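Local coordinates for protein 4-diphosphocytidyl-2C-methyl-D-erythritol synthase (Neisseria gonorrhoeae, PDB 1VGW) that probably catalyses the transfer of a cytidylyl group from CTP to 2-C-methyl-D-erythritol 4-phosphate, a step of isoprenoid precursor biosynthesis, at residues L108-A113 / Q167-F172; V140-T145 / L163-T168. All coordinates share one frame; numbering follows the deposited sequence.

How the contacts relate
Both contacts use one continuous run of chain, which turns a corner at T168. After the corner, strand 169-173 pairs with the end of strand 106-109 in contact 1; before it, strand 163-167 pairs with the end of strand 136-141 in contact 2. Their centres lie about 16 Å apart, and strand 136-141 also neighbours strand 169-173 in the same sheet. Contact 1 is buried, its centre about 1 Å from the centre of the chain, whereas contact 2 sits farther out, beside the second subunit. Each reaches a residue predicted to position the methylerythritol phosphate: the side chain of D111 is about 4 Å from that of K214, and the side chain of V142 about 4 Å from that of R160.

Contact 1: L108-A113 / Q167-F172; sequences LVHDAA and QTPQLF
V109 and Q170 form a hydrogen-bonded antiparallel pair: V109 N donates to Q170 O at 3.0 Å, and Q170 N returns a bond to V109 O at 3.2 Å. The neighbouring L108 and L171 make a non-hydrogen-bonded pair. After V109 the 108-113 chain leaves the strand, while the other segment enters through a cis peptide before P169, a residue type that readily accepts this geometry at the corner. The contact thereby joins strands 106-109 and 169-173 in the central mixed sheet of this GT-A-clan nucleotidyltransferase.

L108 and L171 lie side by side on one face of the sheet, where CD1 of L108 meets CD2 of L171 at 3.6 Å; both are apolar, as befits their buried place. P169 shares this patch, its CB 4.0 Å from CB of L108. T168 OG1 sits between its own backbone N and carbonyl carbon (chi1 73°), where it accepts an almost straight though long bond from D111 N, 3.3 Å and 172° at the hydrogen. The same hydroxyl lies 2.9 Å from H110 ND1, obliquely to the ring, while P169 N sits at the ring edge. The second ring nitrogen, NE2, bonds R114 O, and Q170 NE2 bonds both Q167 O across the corner and D191.

Where continued pairing would probably use the T168 carbonyl, the hydroxyl thus accepts from D111 N, helping to fix D111 beside the predicted substrate-positioning K214, with salt bridges from OD2 to R84 and from OD1 to R114.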
loop_
_atom_site.group_PDB
_atom_site.type_symbol
_atom_site.label_atom_id
_atom_site.label_comp_id
_atom_site.label_asym_id
_atom_site.label_seq_id
_atom_site.Cartn_x
_atom_site.Cartn_y
_atom_site.Cartn_z
ATOM N N LEU B 108 17.175 16.250 -1.067
ATOM C CA LEU B 108 16.200 15.167 -0.788
ATOM C C LEU B 108 14.767 15.740 -0.721
ATOM O O LEU B 108 14.476 16.467 0.249
ATOM C CB LEU B 108 16.522 14.474 0.521
ATOM C CG LEU B 108 17.699 13.520 0.583
ATOM C CD1 LEU B 108 19.056 14.298 0.609
ATOM C CD2 LEU B 108 17.647 12.666 1.833
ATOM N N VAL B 109 13.944 15.575 -1.735
ATOM C CA VAL B 109 12.588 16.126 -1.822
ATOM C C VAL B 109 11.567 15.231 -1.109
ATOM O O VAL B 109 11.329 14.101 -1.483
ATOM C CB VAL B 109 12.150 16.436 -3.250
ATOM C CG1 VAL B 109 10.911 17.356 -3.346
ATOM C CG2 VAL B 109 13.250 17.164 -4.066
ATOM N N HIS B 110 11.013 15.710 0.016
ATOM C CA HIS B 110 10.103 14.882 0.819
ATOM C C HIS B 110 8.705 15.476 1.010
ATOM O O HIS B 110 8.613 16.669 1.249
ATOM C CB HIS B 110 10.685 14.680 2.222
ATOM C CG HIS B 110 10.012 13.620 3.027
ATOM N ND1 HIS B 110 10.032 12.292 2.683
ATOM C CD2 HIS B 110 9.299 13.693 4.180
ATOM C CE1 HIS B 110 9.347 11.576 3.594
ATOM N NE2 HIS B 110 8.910 12.422 4.507
ATOM N N ASP B 111 7.682 14.634 0.923
ATOM C CA ASP B 111 6.273 15.108 1.145
ATOM C C ASP B 111 6.047 15.582 2.595
ATOM O O ASP B 111 6.440 14.886 3.530
ATOM C CB ASP B 111 5.352 13.916 0.936
ATOM C CG ASP B 111 5.132 13.490 -0.490
ATOM O OD1 ASP B 111 5.042 12.259 -0.709
ATOM O OD2 ASP B 111 5.054 14.329 -1.391
ATOM N N ALA B 112 5.447 16.720 2.820
ATOM C CA ALA B 112 5.083 17.247 4.128
ATOM C C ALA B 112 4.168 16.332 4.942
ATOM O O ALA B 112 4.140 16.371 6.180
ATOM C CB ALA B 112 4.294 18.570 3.937
ATOM N N ALA B 113 3.395 15.451 4.314
ATOM C CA ALA B 113 2.534 14.547 5.017
ATOM C C ALA B 113 3.091 13.165 5.249
ATOM O O ALA B 113 2.283 12.321 5.697
ATOM C CB ALA B 113 1.178 14.432 4.307
ATOM N N GLN B 167 7.811 6.167 -3.174
ATOM C CA GLN B 167 7.608 6.909 -1.938
ATOM C C GLN B 167 8.522 8.144 -2.016
ATOM O O GLN B 167 8.830 8.561 -3.159
ATOM C CB GLN B 167 7.956 6.090 -0.709
ATOM C CG GLN B 167 7.128 4.839 -0.525
ATOM C CD GLN B 167 7.364 4.107 0.773
ATOM O OE1 GLN B 167 8.506 3.979 1.265
ATOM N NE2 GLN B 167 6.267 3.592 1.349
ATOM N N THR B 168 8.798 8.815 -0.932
ATOM C CA THR B 168 9.717 9.931 -0.845
ATOM C C THR B 168 10.558 9.662 0.397
ATOM O O THR B 168 10.144 8.781 1.201
ATOM C CB THR B 168 9.048 11.280 -0.818
ATOM O OG1 THR B 168 8.430 11.479 0.452
ATOM C CG2 THR B 168 7.996 11.489 -1.916
ATOM N N PRO B 169 11.717 10.276 0.585
ATOM C CA PRO B 169 12.288 11.293 -0.256
ATOM C C PRO B 169 12.852 10.766 -1.548
ATOM O O PRO B 169 13.004 9.539 -1.695
ATOM C CB PRO B 169 13.425 11.891 0.609
ATOM C CG PRO B 169 13.223 11.336 1.982
ATOM C CD PRO B 169 12.642 9.951 1.734
ATOM N N GLN B 170 12.980 11.622 -2.530
ATOM C CA GLN B 170 13.586 11.360 -3.847
ATOM C C GLN B 170 14.864 12.245 -3.876
ATOM O O GLN B 170 14.713 13.465 -3.775
ATOM C CB GLN B 170 12.633 11.779 -4.991
ATOM C CG GLN B 170 11.301 11.004 -4.824
ATOM C CD GLN B 170 10.527 10.722 -6.076
ATOM O OE1 GLN B 170 10.577 11.365 -7.115
ATOM N NE2 GLN B 170 9.635 9.695 -6.020
ATOM N N LEU B 171 16.010 11.602 -3.962
ATOM C CA LEU B 171 17.313 12.286 -3.855
ATOM C C LEU B 171 18.068 12.489 -5.137
ATOM O O LEU B 171 18.523 11.497 -5.744
ATOM C CB LEU B 171 18.109 11.518 -2.817
ATOM C CG LEU B 171 19.568 11.309 -2.709
ATOM C CD1 LEU B 171 20.493 12.080 -3.631
ATOM C CD2 LEU B 171 20.049 11.399 -1.273
ATOM N N PHE B 172 18.276 13.742 -5.557
ATOM C CA PHE B 172 19.043 14.093 -6.727
ATOM C C PHE B 172 20.012 15.268 -6.513
ATOM O O PHE B 172 19.801 16.133 -5.644
ATOM C CB PHE B 172 18.092 14.450 -7.913
ATOM C CG PHE B 172 17.220 13.277 -8.280
ATOM C CD1 PHE B 172 15.858 13.299 -7.929
ATOM C CD2 PHE B 172 17.739 12.121 -8.836
ATOM C CE1 PHE B 172 15.093 12.170 -8.191
ATOM C CE2 PHE B 172 16.975 11.016 -9.129
ATOM C CZ PHE B 172 15.601 11.057 -8.775
#

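Contact 2: V140-T145 / L163-T168; sequences VPVADT and LWQAQT
W164 meets P141 because its first torsion (chi1 -65°) sets CG anti to the carbonyl carbon, beside the backbone N, and the indole then lies alongside the proline, pointing the same way. CG of P141 lies over one face of the six-membered ring of W164, 3.6 Å from its centroid and 16° off the normal, a CH-pi contact. Proline suits this position: its compact, conformationally restricted ring presents C-H groups to the aromatic system.

On the opposite side, the extended chain of Q165 carries its amide across the V140 side chain. There V140 CG2 touches Q165 NE2 at 3.5 Å, and that amide gives P141 O a weak bond, bent to 124°. V142 CG2 packs crosswise against Q165 CG at 3.7 Å, its branched side chain also reaching L163 CB. In the backbone, V140 and Q165 form a hydrogen-bonded antiparallel pair: Q165 N reaches V140 O at 2.7 Å, and V140 N reaches Q165 O at 3.0 Å. V142 N extends the pairing to L163 O, 3.0 Å away. P141 and W164, between these bonds, are a non-hydrogen-bonded pair, where the N-H that proline lacks is not needed.

L163, W164 and Q165 also pair with an antiparallel strand of the second subunit, so the sheet continues across the interface. Such an intersubunit sheet extension is consistent with the beta-arm dimer of the IspD cytidylyltransferases.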
loop_
_atom_site.group_PDB
_atom_site.type_symbol
_atom_site.label_atom_id
_atom_site.label_comp_id
_atom_site.label_asym_id
_atom_site.label_seq_id
_atom_site.Cartn_x
_atom_site.Cartn_y
_atom_site.Cartn_z
ATOM N N VAL B 140 8.695 0.610 -2.682
ATOM C CA VAL B 140 8.384 -0.757 -2.266
ATOM C C VAL B 140 7.778 -1.561 -3.417
ATOM O O VAL B 140 6.956 -1.068 -4.206
ATOM C CB VAL B 140 7.414 -0.815 -1.060
ATOM C CG1 VAL B 140 7.986 -0.062 0.146
ATOM C CG2 VAL B 140 6.030 -0.298 -1.385
ATOM N N PRO B 141 8.098 -2.841 -3.527
ATOM C CA PRO B 141 7.563 -3.654 -4.610
ATOM C C PRO B 141 6.063 -3.794 -4.524
ATOM O O PRO B 141 5.537 -3.778 -3.399
ATOM C CB PRO B 141 8.264 -4.999 -4.442
ATOM C CG PRO B 141 9.441 -4.736 -3.572
ATOM C CD PRO B 141 9.013 -3.600 -2.664
ATOM N N VAL B 142 5.375 -3.836 -5.665
ATOM C CA VAL B 142 3.917 -4.025 -5.685
ATOM C C VAL B 142 3.608 -5.474 -5.331
ATOM O O VAL B 142 3.966 -6.352 -6.093
ATOM C CB VAL B 142 3.348 -3.742 -7.082
ATOM C CG1 VAL B 142 1.846 -4.096 -7.124
ATOM C CG2 VAL B 142 3.523 -2.263 -7.444
ATOM N N ALA B 143 3.065 -5.756 -4.165
ATOM C CA ALA B 143 2.794 -7.124 -3.769
ATOM C C ALA B 143 1.449 -7.711 -4.178
ATOM O O ALA B 143 1.403 -8.941 -4.299
ATOM C CB ALA B 143 2.984 -7.244 -2.242
ATOM N N ASP B 144 0.394 -6.960 -4.376
ATOM C CA ASP B 144 -0.929 -7.486 -4.748
ATOM C C ASP B 144 -1.182 -7.489 -6.250
ATOM O O ASP B 144 -0.695 -6.601 -6.963
ATOM C CB ASP B 144 -2.012 -6.570 -4.105
ATOM C CG ASP B 144 -2.113 -6.683 -2.604
ATOM O OD1 ASP B 144 -2.501 -5.671 -1.966
ATOM O OD2 ASP B 144 -1.811 -7.773 -2.044
ATOM N N THR B 145 -2.058 -8.347 -6.757
ATOM C CA THR B 145 -2.459 -8.342 -8.170
ATOM C C THR B 145 -3.067 -7.005 -8.591
ATOM O O THR B 145 -3.925 -6.471 -7.887
ATOM C CB THR B 145 -3.534 -9.437 -8.393
ATOM O OG1 THR B 145 -2.954 -10.716 -8.088
ATOM C CG2 THR B 145 -4.085 -9.406 -9.802
ATOM N N LEU B 163 7.419 -4.591 -10.740
ATOM C CA LEU B 163 6.852 -3.285 -10.490
ATOM C C LEU B 163 6.979 -2.839 -9.027
ATOM O O LEU B 163 7.077 -3.686 -8.134
ATOM C CB LEU B 163 5.387 -3.155 -10.902
ATOM C CG LEU B 163 4.985 -3.454 -12.339
ATOM C CD1 LEU B 163 3.610 -2.864 -12.668
ATOM C CD2 LEU B 163 6.042 -2.900 -13.333
ATOM N N TRP B 164 7.165 -1.519 -8.835
ATOM C CA TRP B 164 7.377 -0.876 -7.558
ATOM C C TRP B 164 6.512 0.369 -7.341
ATOM O O TRP B 164 6.246 1.147 -8.258
ATOM C CB TRP B 164 8.874 -0.385 -7.447
ATOM C CG TRP B 164 9.861 -1.498 -7.447
ATOM C CD1 TRP B 164 10.164 -2.324 -8.506
ATOM C CD2 TRP B 164 10.718 -1.939 -6.384
ATOM N NE1 TRP B 164 11.032 -3.295 -8.127
ATOM C CE2 TRP B 164 11.418 -3.074 -6.841
ATOM C CE3 TRP B 164 10.904 -1.534 -5.072
ATOM C CZ2 TRP B 164 12.310 -3.791 -6.048
ATOM C CZ3 TRP B 164 11.812 -2.227 -4.275
ATOM C CH2 TRP B 164 12.511 -3.343 -4.768
ATOM N N GLN B 165 6.191 0.704 -6.090
ATOM C CA GLN B 165 5.447 1.918 -5.795
ATOM C C GLN B 165 6.411 2.962 -5.214
ATOM O O GLN B 165 7.062 2.673 -4.220
ATOM C CB GLN B 165 4.353 1.666 -4.752
ATOM C CG GLN B 165 3.408 0.546 -5.103
ATOM C CD GLN B 165 2.830 -0.112 -3.854
ATOM O OE1 GLN B 165 1.917 0.418 -3.230
ATOM N NE2 GLN B 165 3.400 -1.265 -3.511
ATOM N N ALA B 166 6.457 4.149 -5.799
ATOM C CA ALA B 166 7.354 5.180 -5.342
ATOM C C ALA B 166 6.897 5.838 -4.049
ATOM O O ALA B 166 5.682 6.035 -3.825
ATOM C CB ALA B 166 7.468 6.224 -6.459
ATOM N N GLN B 167 7.811 6.167 -3.174
ATOM C CA GLN B 167 7.608 6.909 -1.938
ATOM C C GLN B 167 8.522 8.144 -2.016
ATOM O O GLN B 167 8.830 8.561 -3.159
ATOM C CB GLN B 167 7.956 6.090 -0.709
ATOM C CG GLN B 167 7.128 4.839 -0.525
ATOM C CD GLN B 167 7.364 4.107 0.773
ATOM O OE1 GLN B 167 8.506 3.979 1.265
ATOM N NE2 GLN B 167 6.267 3.592 1.349
ATOM N N THR B 168 8.798 8.815 -0.932
ATOM C CA THR B 168 9.717 9.931 -0.845
ATOM C C THR B 168 10.558 9.662 0.397
ATOM O O THR B 168 10.144 8.781 1.201
ATOM C CB THR B 168 9.048 11.280 -0.818
ATOM O OG1 THR B 168 8.430 11.479 0.452
ATOM C CG2 THR B 168 7.996 11.489 -1.916
#